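Local coordinates for OBG-type G domain-containing protein (PDB 2E87) that binds GDP in an Obg-type G domain and is probably a GTPase of the NOG1 family, though its cellular role is unknown, at residues 105-116 / 128-139. Numbering follows the deposited sequence.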
loop_
_atom_site.group_PDB
_atom_site.type_symbol
_atom_site.label_atom_id
_atom_site.label_comp_id
_atom_site.label_asym_id
_atom_site.label_seq_id
_atom_site.Cartn_x
_atom_site.Cartn_y
_atom_site.Cartn_z
ATOM N N ILE A 105 7.310 14.658 -25.727
ATOM C CA ILE A 105 8.029 13.869 -26.719
ATOM C C ILE A 105 7.170 13.575 -27.940
ATOM O O ILE A 105 7.664 13.564 -29.069
ATOM C CB ILE A 105 8.553 12.566 -26.092
ATOM C CG1 ILE A 105 9.758 12.905 -25.209
ATOM C CG2 ILE A 105 8.921 11.558 -27.161
ATOM C CD1 ILE A 105 10.212 11.769 -24.350
ATOM N N ARG A 106 5.884 13.344 -27.705
ATOM C CA ARG A 106 4.946 13.087 -28.784
ATOM C C ARG A 106 4.843 14.357 -29.628
ATOM O O ARG A 106 4.856 14.321 -30.858
ATOM C CB ARG A 106 3.573 12.734 -28.210
ATOM C CG ARG A 106 2.504 12.613 -29.269
ATOM C CD ARG A 106 2.844 11.506 -30.252
ATOM N NE ARG A 106 2.386 11.817 -31.602
ATOM C CZ ARG A 106 2.436 10.967 -32.621
ATOM N NH1 ARG A 106 2.922 9.743 -32.443
ATOM N NH2 ARG A 106 2.012 11.345 -33.820
ATOM N N GLU A 107 4.751 15.484 -28.942
ATOM C CA GLU A 107 4.650 16.775 -29.599
ATOM C C GLU A 107 5.936 17.069 -30.374
ATOM O O GLU A 107 5.900 17.547 -31.507
ATOM C CB GLU A 107 4.403 17.855 -28.547
ATOM C CG GLU A 107 4.171 19.243 -29.083
ATOM C CD GLU A 107 4.169 20.277 -27.968
ATOM O OE1 GLU A 107 3.589 19.987 -26.894
ATOM O OE2 GLU A 107 4.743 21.375 -28.165
ATOM N N LEU A 108 7.079 16.786 -29.767
ATOM C CA LEU A 108 8.339 17.039 -30.444
ATOM C C LEU A 108 8.444 16.163 -31.688
ATOM O O LEU A 108 8.885 16.620 -32.729
ATOM C CB LEU A 108 9.519 16.780 -29.503
ATOM C CG LEU A 108 9.671 17.815 -28.385
ATOM C CD1 LEU A 108 10.744 17.372 -27.383
ATOM C CD2 LEU A 108 10.027 19.160 -29.005
ATOM N N GLU A 109 8.029 14.909 -31.574
ATOM C CA GLU A 109 8.075 13.987 -32.701
ATOM C C GLU A 109 7.296 14.534 -33.889
ATOM O O GLU A 109 7.816 14.638 -34.996
ATOM C CB GLU A 109 7.486 12.629 -32.320
ATOM C CG GLU A 109 7.220 11.743 -33.527
ATOM C CD GLU A 109 6.512 10.449 -33.180
ATOM O OE1 GLU A 109 5.909 10.356 -32.093
ATOM O OE2 GLU A 109 6.541 9.521 -34.003
ATOM N N GLU A 110 6.036 14.877 -33.649
ATOM C CA GLU A 110 5.190 15.413 -34.691
ATOM C C GLU A 110 5.820 16.680 -35.256
ATOM O O GLU A 110 5.839 16.888 -36.466
ATOM C CB GLU A 110 3.800 15.689 -34.127
ATOM C CG GLU A 110 2.893 16.453 -35.063
ATOM C CD GLU A 110 1.437 16.371 -34.649
ATOM O OE1 GLU A 110 0.818 15.296 -34.837
ATOM O OE2 GLU A 110 0.915 17.380 -34.130
ATOM N N ARG A 111 6.353 17.521 -34.381
ATOM C CA ARG A 111 6.989 18.756 -34.824
ATOM C C ARG A 111 8.202 18.507 -35.737
ATOM O O ARG A 111 8.302 19.102 -36.808
ATOM C CB ARG A 111 7.413 19.598 -33.613
ATOM C CG ARG A 111 8.601 20.551 -33.874
ATOM C CD ARG A 111 8.194 22.019 -33.935
ATOM N NE ARG A 111 7.498 22.447 -32.726
ATOM C CZ ARG A 111 8.057 22.505 -31.522
ATOM N NH1 ARG A 111 9.333 22.169 -31.360
ATOM N NH2 ARG A 111 7.338 22.888 -30.478
ATOM N N TYR A 112 9.115 17.629 -35.322
ATOM C CA TYR A 112 10.312 17.358 -36.110
ATOM C C TYR A 112 10.095 16.521 -37.369
ATOM O O TYR A 112 10.774 16.733 -38.364
ATOM C CB TYR A 112 11.386 16.741 -35.218
ATOM C CG TYR A 112 12.104 17.800 -34.426
ATOM C CD1 TYR A 112 13.189 18.474 -34.969
ATOM C CD2 TYR A 112 11.625 18.215 -33.184
ATOM C CE1 TYR A 112 13.777 19.530 -34.314
ATOM C CE2 TYR A 112 12.199 19.283 -32.522
ATOM C CZ TYR A 112 13.276 19.939 -33.092
ATOM O OH TYR A 112 13.833 21.021 -32.460
ATOM N N VAL A 113 9.165 15.572 -37.333
ATOM C CA VAL A 113 8.888 14.785 -38.524
ATOM C C VAL A 113 8.423 15.743 -39.630
ATOM O O VAL A 113 8.869 15.639 -40.768
ATOM C CB VAL A 113 7.789 13.714 -38.282
ATOM C CG1 VAL A 113 7.249 13.206 -39.619
ATOM C CG2 VAL A 113 8.363 12.540 -37.503
ATOM N N GLU A 114 7.545 16.684 -39.289
ATOM C CA GLU A 114 7.046 17.649 -40.267
ATOM C C GLU A 114 8.176 18.478 -40.861
ATOM O O GLU A 114 8.290 18.578 -42.076
ATOM C CB GLU A 114 6.008 18.592 -39.641
ATOM C CG GLU A 114 5.306 19.511 -40.654
ATOM C CD GLU A 114 5.810 20.958 -40.639
ATOM O OE1 GLU A 114 7.007 21.193 -40.362
ATOM O OE2 GLU A 114 5.000 21.869 -40.924
ATOM N N ARG A 115 9.007 19.078 -40.012
ATOM C CA ARG A 115 10.120 19.888 -40.498
ATOM C C ARG A 115 11.018 19.115 -41.441
ATOM O O ARG A 115 11.421 19.638 -42.477
ATOM C CB ARG A 115 10.992 20.413 -39.353
ATOM C CG ARG A 115 10.811 21.881 -39.055
ATOM C CD ARG A 115 9.551 22.054 -38.258
ATOM N NE ARG A 115 9.128 23.443 -38.113
ATOM C CZ ARG A 115 8.171 23.817 -37.275
ATOM N NH1 ARG A 115 7.579 22.898 -36.540
ATOM N NH2 ARG A 115 7.808 25.085 -37.166
ATOM N N ILE A 116 11.346 17.881 -41.067
ATOM C CA ILE A 116 12.221 17.044 -41.877
ATOM C C ILE A 116 11.510 16.634 -43.162
ATOM O O ILE A 116 12.040 16.811 -44.252
ATOM C CB ILE A 116 12.672 15.777 -41.092
ATOM C CG1 ILE A 116 13.552 16.195 -39.911
ATOM C CG2 ILE A 116 13.456 14.820 -42.008
ATOM C CD1 ILE A 116 13.735 15.108 -38.867
ATOM N N LEU A 128 18.155 18.697 -37.973
ATOM C CA LEU A 128 16.867 18.522 -37.330
ATOM C C LEU A 128 16.797 17.208 -36.537
ATOM O O LEU A 128 16.273 17.195 -35.425
ATOM C CB LEU A 128 15.736 18.618 -38.368
ATOM C CG LEU A 128 15.477 20.007 -38.993
ATOM C CD1 LEU A 128 14.504 19.902 -40.170
ATOM C CD2 LEU A 128 14.922 20.944 -37.941
ATOM N N ARG A 129 17.312 16.105 -37.079
ATOM C CA ARG A 129 17.286 14.853 -36.313
ATOM C C ARG A 129 18.157 15.055 -35.068
ATOM O O ARG A 129 17.805 14.641 -33.959
ATOM C CB ARG A 129 17.879 13.664 -37.088
ATOM C CG ARG A 129 18.607 12.698 -36.129
ATOM C CD ARG A 129 19.379 11.567 -36.770
ATOM N NE ARG A 129 20.356 12.011 -37.759
ATOM C CZ ARG A 129 21.453 12.713 -37.495
ATOM N NH1 ARG A 129 21.754 13.077 -36.249
ATOM N NH2 ARG A 129 22.248 13.060 -38.498
ATOM N N ARG A 130 19.317 15.668 -35.281
ATOM C CA ARG A 130 20.251 15.911 -34.206
ATOM C C ARG A 130 19.593 16.745 -33.103
ATOM O O ARG A 130 19.782 16.475 -31.916
ATOM C CB ARG A 130 21.489 16.607 -34.753
ATOM C CG ARG A 130 22.721 16.444 -33.889
ATOM C CD ARG A 130 23.908 17.169 -34.512
ATOM N NE ARG A 130 24.232 16.644 -35.838
ATOM C CZ ARG A 130 24.447 17.394 -36.919
ATOM N NH1 ARG A 130 24.374 18.719 -36.846
ATOM N NH2 ARG A 130 24.727 16.817 -38.079
ATOM N N GLN A 131 18.798 17.737 -33.492
ATOM C CA GLN A 131 18.127 18.573 -32.504
ATOM C C GLN A 131 17.108 17.781 -31.707
ATOM O O GLN A 131 17.015 17.934 -30.495
ATOM C CB GLN A 131 17.411 19.750 -33.165
ATOM C CG GLN A 131 18.318 20.826 -33.715
ATOM C CD GLN A 131 17.531 22.044 -34.150
ATOM O OE1 GLN A 131 16.857 22.679 -33.331
ATOM N NE2 GLN A 131 17.601 22.373 -35.441
ATOM N N PHE A 132 16.335 16.952 -32.401
ATOM C CA PHE A 132 15.310 16.141 -31.754
ATOM C C PHE A 132 15.974 15.237 -30.705
ATOM O O PHE A 132 15.558 15.216 -29.545
ATOM C CB PHE A 132 14.553 15.315 -32.800
ATOM C CG PHE A 132 13.548 14.382 -32.219
ATOM C CD1 PHE A 132 12.323 14.857 -31.757
ATOM C CD2 PHE A 132 13.833 13.022 -32.102
ATOM C CE1 PHE A 132 11.385 13.984 -31.181
ATOM C CE2 PHE A 132 12.917 12.146 -31.535
ATOM C CZ PHE A 132 11.680 12.626 -31.068
ATOM N N TYR A 133 17.013 14.506 -31.111
ATOM C CA TYR A 133 17.739 13.646 -30.187
ATOM C C TYR A 133 18.134 14.492 -28.971
ATOM O O TYR A 133 17.880 14.115 -27.828
ATOM C CB TYR A 133 18.999 13.091 -30.852
ATOM C CG TYR A 133 18.813 11.786 -31.598
ATOM C CD1 TYR A 133 17.721 11.591 -32.435
ATOM C CD2 TYR A 133 19.750 10.750 -31.479
ATOM C CE1 TYR A 133 17.554 10.405 -33.134
ATOM C CE2 TYR A 133 19.596 9.547 -32.184
ATOM C CZ TYR A 133 18.491 9.386 -33.002
ATOM O OH TYR A 133 18.281 8.214 -33.662
ATOM N N GLY A 134 18.740 15.645 -29.236
ATOM C CA GLY A 134 19.158 16.530 -28.166
ATOM C C GLY A 134 18.026 16.854 -27.207
ATOM O O GLY A 134 18.194 16.783 -25.987
ATOM N N ARG A 135 16.865 17.196 -27.754
ATOM C CA ARG A 135 15.715 17.535 -26.925
ATOM C C ARG A 135 15.107 16.345 -26.192
ATOM O O ARG A 135 14.617 16.502 -25.076
ATOM C CB ARG A 135 14.628 18.230 -27.750
ATOM C CG ARG A 135 15.024 19.617 -28.231
ATOM C CD ARG A 135 13.831 20.340 -28.810
ATOM N NE ARG A 135 14.205 21.481 -29.643
ATOM C CZ ARG A 135 14.906 22.526 -29.215
ATOM N NH1 ARG A 135 15.318 22.577 -27.953
ATOM N NH2 ARG A 135 15.183 23.524 -30.046
ATOM N N VAL A 136 15.126 15.162 -26.804
ATOM C CA VAL A 136 14.569 14.002 -26.135
ATOM C C VAL A 136 15.438 13.678 -24.936
ATOM O O VAL A 136 14.932 13.455 -23.836
ATOM C CB VAL A 136 14.505 12.761 -27.067
ATOM C CG1 VAL A 136 14.048 11.554 -26.276
ATOM C CG2 VAL A 136 13.533 13.011 -28.205
ATOM N N ALA A 137 16.749 13.645 -25.150
ATOM C CA ALA A 137 17.675 13.362 -24.063
ATOM C C ALA A 137 17.474 14.358 -22.914
ATOM O O ALA A 137 17.506 13.994 -21.741
ATOM C CB ALA A 137 19.103 13.432 -24.568
ATOM N N SER A 138 17.256 15.617 -23.262
ATOM C CA SER A 138 17.049 16.665 -22.277
ATOM C C SER A 138 15.734 16.500 -21.494
ATOM O O SER A 138 15.705 16.668 -20.273
ATOM C CB SER A 138 17.087 18.027 -22.972
ATOM O OG SER A 138 16.716 19.060 -22.082
ATOM N N VAL A 139 14.646 16.191 -22.195
ATOM C CA VAL A 139 13.367 15.991 -21.522
ATOM C C VAL A 139 13.524 14.851 -20.522
ATOM O O VAL A 139 13.090 14.962 -19.380
ATOM C CB VAL A 139 12.232 15.663 -22.538
ATOM C CG1 VAL A 139 10.962 15.252 -21.817
ATOM C CG2 VAL A 139 11.941 16.876 -23.399
#
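Tyr112 and Phe132 interlock as reciprocal knobs where two consecutive helices of the NOG1-type N-terminal helical domain pack side by side in antiparallel directions, a worked example of knobs-into-holes packing in a helical hairpin. The short segments 105-116 and 128-139 are nearly antiparallel, their axes 10.0 Å apart. The tyrosine enters the hole formed by Leu128, Gln131, Phe132 and Arg135. One face of its ring receives CB of Phe132, a CH-pi contact 4.1 Å from the centroid, while the two ring planes, inclined at 56°, meet obliquely through Tyr112 CD2 and Phe132 CD1. Phe132 reaches the other helix because its chi1 of 176° sets CG opposite the backbone N; there the ring edge faces the carbonyl carbon of Leu108, and CE1 lies 3.5 Å from Glu109 N, an oblique approach. Val136 CG2, from the same helix, covers part of one face of this ring.

At the far end of the tyrosine, Arg135 crosses the phenol at about a right angle. Its NE gives a nearly straight hydrogen bond to Tyr112 OH (2.9 Å, 160°), with the hydroxyl close to the guanidinium plane. Toward either end of the contact the seam is aliphatic: the side chains of Ile116 and Leu128 slide past each other in opposite directions, CG1 to CB 3.6 Å, and Leu108 CD1 lies 4.2 Å from Val139 CG2. Helix 38-67 adds a further layer against Ile105, and its Ser54 hydrogen-bonds Glu109.

Replacing Tyr112 by an alanine is likely to leave Phe132 CB without the ring face it packs on and Arg135 NE without its phenolic acceptor. The chemistry thus implies a hairpin held mainly by apolar interdigitation, with one phenol carrying the contact from the buried seam out to the exposed guanidinium of Arg135.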